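Local structure of dehalogenase-like hydrolase (Ralstonia solanacearum, 3UMB) at residues 37-42 with 76-81; 70-75 with 86-91. The protein probably catalyses the hydrolytic dehalogenation of small (S)-2-haloalkanoic acids to the corresponding (R)-2-hydroxyalkanoic acids. All blocks are in the same frame, centred on the assembly; numbering follows the deposited sequence.

Both contacts lie in the mainly helical cap region, between strands 6-9 and 118-122 of the parallel sheet. Interaction 1 joins helix 33-54 to the C-terminal end of helix 64-78. Interaction 2 joins the middle of that same helix to helix 85-96. Their centres are about 9 Å apart. Along the chain the segments alternate: 37-42, 70-75, 76-81, 86-91. Helix 64-78 is thus the shared element, with a different partner helix in each contact. Trp-40 of helix 33-54 packs on Leu-72 and Ala-71 of helix 64-78, and its NE1 hydrogen-bonds Thr-68 O. Both contacts also reach the second subunit, so the helical bundle takes part in the dimer.

Interaction 1 (37-42 with 76-81); sequences SVLWRD and CARLNL. With MG (magnesium ion), chain I; MG (magnesium ion), chain H.
Leu-39 CD2 carries this contact. It packs 3.5 Å from Arg-78 CG and 3.8 Å from Leu-79 CG. The Leu-39 and Arg-78 side chains cross at about a right angle, whereas Leu-39 and Leu-79 run past each other in opposite directions. The Arg-78 chain bends at chi2 (90°) and runs on past Leu-39, and chi4 (-94°) turns one guanidinium face toward the other methyl, Leu-39 CD1. Tyr-74 OH hydrogen-bonds Arg-78 NH1 and steadies that head. Leu-36 backs Leu-79 from helix 33-54. The result is a small surface patch of Leu-39, the aliphatic part of Arg-78 and Leu-79.

A second magnesium-bearing feature is Asp-42, the last residue of segment 37-42. Its OD1 binds one ion at 2.3 Å together with two waters, and Asp-42 OD1 of the second subunit binds it too. Asp-46 also belongs to this magnesium site. Helix 64-78 ends at the patch. Leu-81 N bonds Cys-76 O at 2.9 Å and Asn-80 N bonds Ala-77 O at 3.3 Å, with Asn-80 at positive phi. This Schellman motif caps the helix and carries the other magnesium, bound by Ala-77 O at 2.4 Å and Asn-80 OD1 at 2.5 Å.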
loop_
_atom_site.group_PDB
_atom_site.type_symbol
_atom_site.label_atom_id
_atom_site.label_comp_id
_atom_site.label_asym_id
_atom_site.label_seq_id
_atom_site.Cartn_x
_atom_site.Cartn_y
_atom_site.Cartn_z
ATOM N N SER A 37 7.928 11.352 -9.757
ATOM C CA SER A 37 8.787 10.735 -8.774
ATOM C C SER A 37 7.889 10.340 -7.616
ATOM O O SER A 37 7.928 9.200 -7.170
ATOM C CB SER A 37 9.977 11.640 -8.384
ATOM O OG SER A 37 9.614 12.573 -7.398
ATOM N N VAL A 38 7.014 11.248 -7.204
ATOM C CA VAL A 38 5.951 10.893 -6.271
ATOM C C VAL A 38 5.092 9.683 -6.704
ATOM O O VAL A 38 4.955 8.730 -5.919
ATOM C CB VAL A 38 5.010 12.059 -5.981
ATOM C CG1 VAL A 38 3.963 11.611 -4.976
ATOM C CG2 VAL A 38 5.795 13.272 -5.418
ATOM N N LEU A 39 4.500 9.718 -7.919
ATOM C CA LEU A 39 3.621 8.631 -8.370
ATOM C C LEU A 39 4.376 7.317 -8.445
ATOM O O LEU A 39 3.849 6.282 -8.093
ATOM C CB LEU A 39 2.946 8.940 -9.714
ATOM C CG LEU A 39 1.967 7.922 -10.271
ATOM C CD1 LEU A 39 0.908 7.573 -9.230
ATOM C CD2 LEU A 39 1.370 8.415 -11.627
ATOM N N TRP A 40 5.638 7.398 -8.847
ATOM C CA TRP A 40 6.492 6.240 -9.030
ATOM C C TRP A 40 6.841 5.521 -7.718
ATOM O O TRP A 40 6.754 4.284 -7.638
ATOM C CB TRP A 40 7.752 6.709 -9.699
ATOM C CG TRP A 40 8.702 5.670 -10.086
ATOM C CD1 TRP A 40 8.508 4.324 -10.156
ATOM C CD2 TRP A 40 10.018 5.918 -10.514
ATOM N NE1 TRP A 40 9.662 3.699 -10.593
ATOM C CE2 TRP A 40 10.608 4.670 -10.809
ATOM C CE3 TRP A 40 10.795 7.095 -10.634
ATOM C CZ2 TRP A 40 11.933 4.558 -11.241
ATOM C CZ3 TRP A 40 12.106 6.985 -11.077
ATOM C CH2 TRP A 40 12.668 5.719 -11.367
ATOM N N ARG A 41 7.195 6.300 -6.700
ATOM C CA ARG A 41 7.460 5.765 -5.361
ATOM C C ARG A 41 6.187 5.156 -4.759
ATOM O O ARG A 41 6.220 4.042 -4.239
ATOM C CB ARG A 41 8.051 6.851 -4.459
ATOM C CG ARG A 41 8.360 6.438 -2.999
ATOM C CD ARG A 41 9.366 5.242 -2.878
ATOM N NE ARG A 41 9.570 4.864 -1.469
ATOM C CZ ARG A 41 10.120 3.711 -1.057
ATOM N NH1 ARG A 41 10.540 2.789 -1.938
ATOM N NH2 ARG A 41 10.240 3.458 0.247
ATOM N N ASP A 42 5.069 5.871 -4.868
ATOM C CA ASP A 42 3.772 5.347 -4.456
ATOM C C ASP A 42 3.510 3.977 -5.062
ATOM O O ASP A 42 3.246 3.020 -4.346
ATOM C CB ASP A 42 2.630 6.271 -4.882
ATOM C CG ASP A 42 1.237 5.817 -4.346
ATOM O OD1 ASP A 42 1.024 5.883 -3.095
ATOM O OD2 ASP A 42 0.358 5.417 -5.179
ATOM N N CYS A 76 4.375 6.576 -15.875
ATOM C CA CYS A 76 4.544 7.352 -17.104
ATOM C C CYS A 76 3.292 7.320 -17.984
ATOM O O CYS A 76 2.924 8.357 -18.491
ATOM C CB CYS A 76 5.788 6.906 -17.867
ATOM S SG CYS A 76 7.305 7.553 -17.067
ATOM N N ALA A 77 2.658 6.150 -18.102
ATOM C CA ALA A 77 1.420 5.947 -18.828
ATOM C C ALA A 77 0.343 6.821 -18.259
ATOM O O ALA A 77 -0.316 7.535 -19.000
ATOM C CB ALA A 77 0.967 4.435 -18.787
ATOM N N ARG A 78 0.200 6.802 -16.936
ATOM C CA ARG A 78 -0.802 7.610 -16.209
ATOM C C ARG A 78 -0.596 9.112 -16.384
ATOM O O ARG A 78 -1.534 9.874 -16.452
ATOM C CB ARG A 78 -0.745 7.228 -14.728
ATOM C CG ARG A 78 -1.410 8.122 -13.690
ATOM C CD ARG A 78 -2.887 7.771 -13.394
ATOM N NE ARG A 78 -3.333 8.493 -12.190
ATOM C CZ ARG A 78 -3.323 8.000 -10.929
ATOM N NH1 ARG A 78 -2.966 6.741 -10.640
ATOM N NH2 ARG A 78 -3.714 8.785 -9.933
ATOM N N LEU A 79 0.668 9.531 -16.416
ATOM C CA LEU A 79 1.026 10.927 -16.409
ATOM C C LEU A 79 1.271 11.396 -17.836
ATOM O O LEU A 79 1.710 12.535 -18.052
ATOM C CB LEU A 79 2.298 11.139 -15.565
ATOM C CG LEU A 79 2.203 11.242 -14.035
ATOM C CD1 LEU A 79 3.596 11.392 -13.454
ATOM C CD2 LEU A 79 1.281 12.414 -13.632
ATOM N N ASN A 80 1.009 10.521 -18.799
ATOM C CA ASN A 80 1.150 10.818 -20.238
ATOM C C ASN A 80 2.535 11.285 -20.687
ATOM O O ASN A 80 2.630 12.112 -21.595
ATOM C CB ASN A 80 0.083 11.833 -20.674
ATOM C CG ASN A 80 -1.294 11.264 -20.568
ATOM O OD1 ASN A 80 -1.516 10.119 -20.990
ATOM N ND2 ASN A 80 -2.237 12.040 -20.011
ATOM N N LEU A 81 3.578 10.686 -20.101
ATOM C CA LEU A 81 4.982 10.983 -20.407
ATOM C C LEU A 81 5.642 10.031 -21.431
ATOM O O LEU A 81 5.480 8.811 -21.325
ATOM C CB LEU A 81 5.786 10.941 -19.110
ATOM C CG LEU A 81 5.244 11.768 -17.951
ATOM C CD1 LEU A 81 6.141 11.537 -16.705
ATOM C CD2 LEU A 81 5.176 13.241 -18.313
HETATM MG MG MG I . -1.725 7.649 -20.886
HETATM MG MG MG H . -0.128 4.595 -1.572
HETATM O O HOH W 1 -1.499 5.192 -3.408
HETATM O O HOH W 2 1.178 6.258 -0.511
#

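Interaction 2 (70-75 with 86-91); sequences DALRYA and HAEATL
Arg-73 and Glu-88 form a salt bridge between two helices in the cap region of this HAD-superfamily enzyme. Helices 64-78 and 85-96 are consecutive and joined by a short loop, an obliquely antiparallel helical hairpin. The short axes run 134° apart in direction and approach to 11.4 Å. That is a wide spacing, and long side chains span it.

The apolar part is made by leucines. Leu-72 CD1 meets Leu-91 CD1 at 4.1 Å, and the two side chains cross at about a right angle. Leu-72 CD2 also lies near the backbone of Glu-88, 4.4 Å from its CA. Leu-83, in the connecting loop, touches both Leu-72 and Glu-88. On its other flanks this packing continues into the bundle: Trp-40 of helix 33-54 touches Leu-72, while Leu-28 and Arg-24 of helix 19-28 touch Leu-91.

The polar part lies to one side, toward the surface. Arg-73 CB points along the side of its helix, and the extended chain beyond it carries the guanidinium to Glu-88. Arg-73 offers its NE side to the carboxylate, with one main bond to each oxygen. This two-point grip limits rotation of both groups, although their planes are turned 39° apart.

The two main bonds differ, and a weak third runs from Arg-73 NE to Glu-88 OE2. Arg-73 NH2 meets the syn lone pair of Glu-88 OE2, tilted from the guanidinium plane; the 2.5 Å between them is unusually short and its exact value doubtful. Arg-73 NE reaches Glu-88 OE1 at 3.1 Å along a nearly straight line (167°), with the oxygen close to the guanidinium plane.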
loop_
_atom_site.group_PDB
_atom_site.type_symbol
_atom_site.label_atom_id
_atom_site.label_comp_id
_atom_site.label_asym_id
_atom_site.label_seq_id
_atom_site.Cartn_x
_atom_site.Cartn_y
_atom_site.Cartn_z
ATOM N N ASP A 70 8.049 -1.788 -13.507
ATOM C CA ASP A 70 6.583 -1.790 -13.556
ATOM C C ASP A 70 5.992 -0.478 -13.035
ATOM O O ASP A 70 5.145 0.128 -13.678
ATOM C CB ASP A 70 6.012 -2.933 -12.734
ATOM C CG ASP A 70 6.396 -4.274 -13.257
ATOM O OD1 ASP A 70 6.801 -4.303 -14.424
ATOM O OD2 ASP A 70 6.337 -5.279 -12.495
ATOM N N ALA A 71 6.398 -0.063 -11.851
ATOM C CA ALA A 71 5.835 1.148 -11.258
ATOM C C ALA A 71 6.176 2.366 -12.120
ATOM O O ALA A 71 5.349 3.268 -12.276
ATOM C CB ALA A 71 6.322 1.372 -9.807
ATOM N N LEU A 72 7.403 2.420 -12.632
ATOM C CA LEU A 72 7.841 3.565 -13.427
ATOM C C LEU A 72 7.029 3.664 -14.723
ATOM O O LEU A 72 6.643 4.754 -15.146
ATOM C CB LEU A 72 9.321 3.423 -13.795
ATOM C CG LEU A 72 9.862 4.423 -14.839
ATOM C CD1 LEU A 72 9.855 5.812 -14.193
ATOM C CD2 LEU A 72 11.230 4.024 -15.321
ATOM N N ARG A 73 6.861 2.512 -15.367
ATOM C CA ARG A 73 5.995 2.361 -16.525
ATOM C C ARG A 73 4.547 2.743 -16.292
ATOM O O ARG A 73 3.948 3.487 -17.109
ATOM C CB ARG A 73 6.028 0.940 -17.036
ATOM C CG ARG A 73 7.345 0.588 -17.703
ATOM C CD ARG A 73 7.418 -0.855 -18.182
ATOM N NE ARG A 73 8.732 -1.102 -18.825
ATOM C CZ ARG A 73 9.287 -2.299 -19.035
ATOM N NH1 ARG A 73 8.682 -3.420 -18.655
ATOM N NH2 ARG A 73 10.473 -2.378 -19.616
ATOM N N TYR A 74 3.940 2.224 -15.219
ATOM C CA TYR A 74 2.575 2.660 -14.912
ATOM C C TYR A 74 2.573 4.198 -14.738
ATOM O O TYR A 74 1.703 4.897 -15.286
ATOM C CB TYR A 74 2.000 2.008 -13.661
ATOM C CG TYR A 74 0.691 2.631 -13.281
ATOM C CD1 TYR A 74 -0.496 2.088 -13.735
ATOM C CD2 TYR A 74 0.641 3.744 -12.467
ATOM C CE1 TYR A 74 -1.715 2.647 -13.429
ATOM C CE2 TYR A 74 -0.574 4.332 -12.127
ATOM C CZ TYR A 74 -1.768 3.765 -12.637
ATOM O OH TYR A 74 -3.008 4.303 -12.358
ATOM N N ALA A 75 3.523 4.723 -13.962
ATOM C CA ALA A 75 3.479 6.170 -13.622
ATOM C C ALA A 75 3.585 7.035 -14.914
ATOM O O ALA A 75 2.935 8.061 -15.057
ATOM C CB ALA A 75 4.569 6.520 -12.654
ATOM N N HIS A 86 15.251 4.467 -24.119
ATOM C CA HIS A 86 16.337 5.317 -23.617
ATOM C C HIS A 86 15.938 5.937 -22.290
ATOM O O HIS A 86 16.685 5.799 -21.334
ATOM C CB HIS A 86 16.808 6.410 -24.623
ATOM C CG HIS A 86 17.778 7.401 -24.026
ATOM N ND1 HIS A 86 19.145 7.193 -24.000
ATOM C CD2 HIS A 86 17.570 8.591 -23.400
ATOM C CE1 HIS A 86 19.741 8.216 -23.402
ATOM N NE2 HIS A 86 18.807 9.073 -23.017
ATOM N N ALA A 87 14.784 6.610 -22.200
ATOM C CA ALA A 87 14.486 7.386 -20.962
ATOM C C ALA A 87 14.270 6.448 -19.745
ATOM O O ALA A 87 14.591 6.791 -18.611
ATOM C CB ALA A 87 13.304 8.327 -21.146
ATOM N N GLU A 88 13.703 5.281 -20.026
ATOM C CA GLU A 88 13.591 4.184 -19.068
ATOM C C GLU A 88 14.973 3.708 -18.604
ATOM O O GLU A 88 15.273 3.767 -17.424
ATOM C CB GLU A 88 12.857 3.013 -19.713
ATOM C CG GLU A 88 12.785 1.790 -18.852
ATOM C CD GLU A 88 11.650 0.917 -19.225
ATOM O OE1 GLU A 88 10.526 1.429 -19.326
ATOM O OE2 GLU A 88 11.860 -0.289 -19.410
ATOM N N ALA A 89 15.811 3.249 -19.539
ATOM C CA ALA A 89 17.188 2.863 -19.193
ATOM C C ALA A 89 17.856 3.963 -18.361
ATOM O O ALA A 89 18.397 3.702 -17.308
ATOM C CB ALA A 89 18.007 2.504 -20.457
ATOM N N THR A 90 17.749 5.209 -18.774
ATOM C CA THR A 90 18.396 6.311 -18.051
ATOM C C THR A 90 17.948 6.458 -16.628
ATOM O O THR A 90 18.732 6.847 -15.755
ATOM C CB THR A 90 18.139 7.669 -18.729
ATOM O OG1 THR A 90 18.700 7.649 -20.036
ATOM C CG2 THR A 90 18.779 8.808 -17.937
ATOM N N LEU A 91 16.668 6.207 -16.374
ATOM C CA LEU A 91 16.140 6.489 -15.030
ATOM C C LEU A 91 16.455 5.343 -14.123
ATOM O O LEU A 91 16.689 5.531 -12.953
ATOM C CB LEU A 91 14.635 6.774 -15.046
ATOM C CG LEU A 91 14.281 8.237 -15.356
ATOM C CD1 LEU A 91 12.758 8.391 -15.410
ATOM C CD2 LEU A 91 14.907 9.174 -14.305
#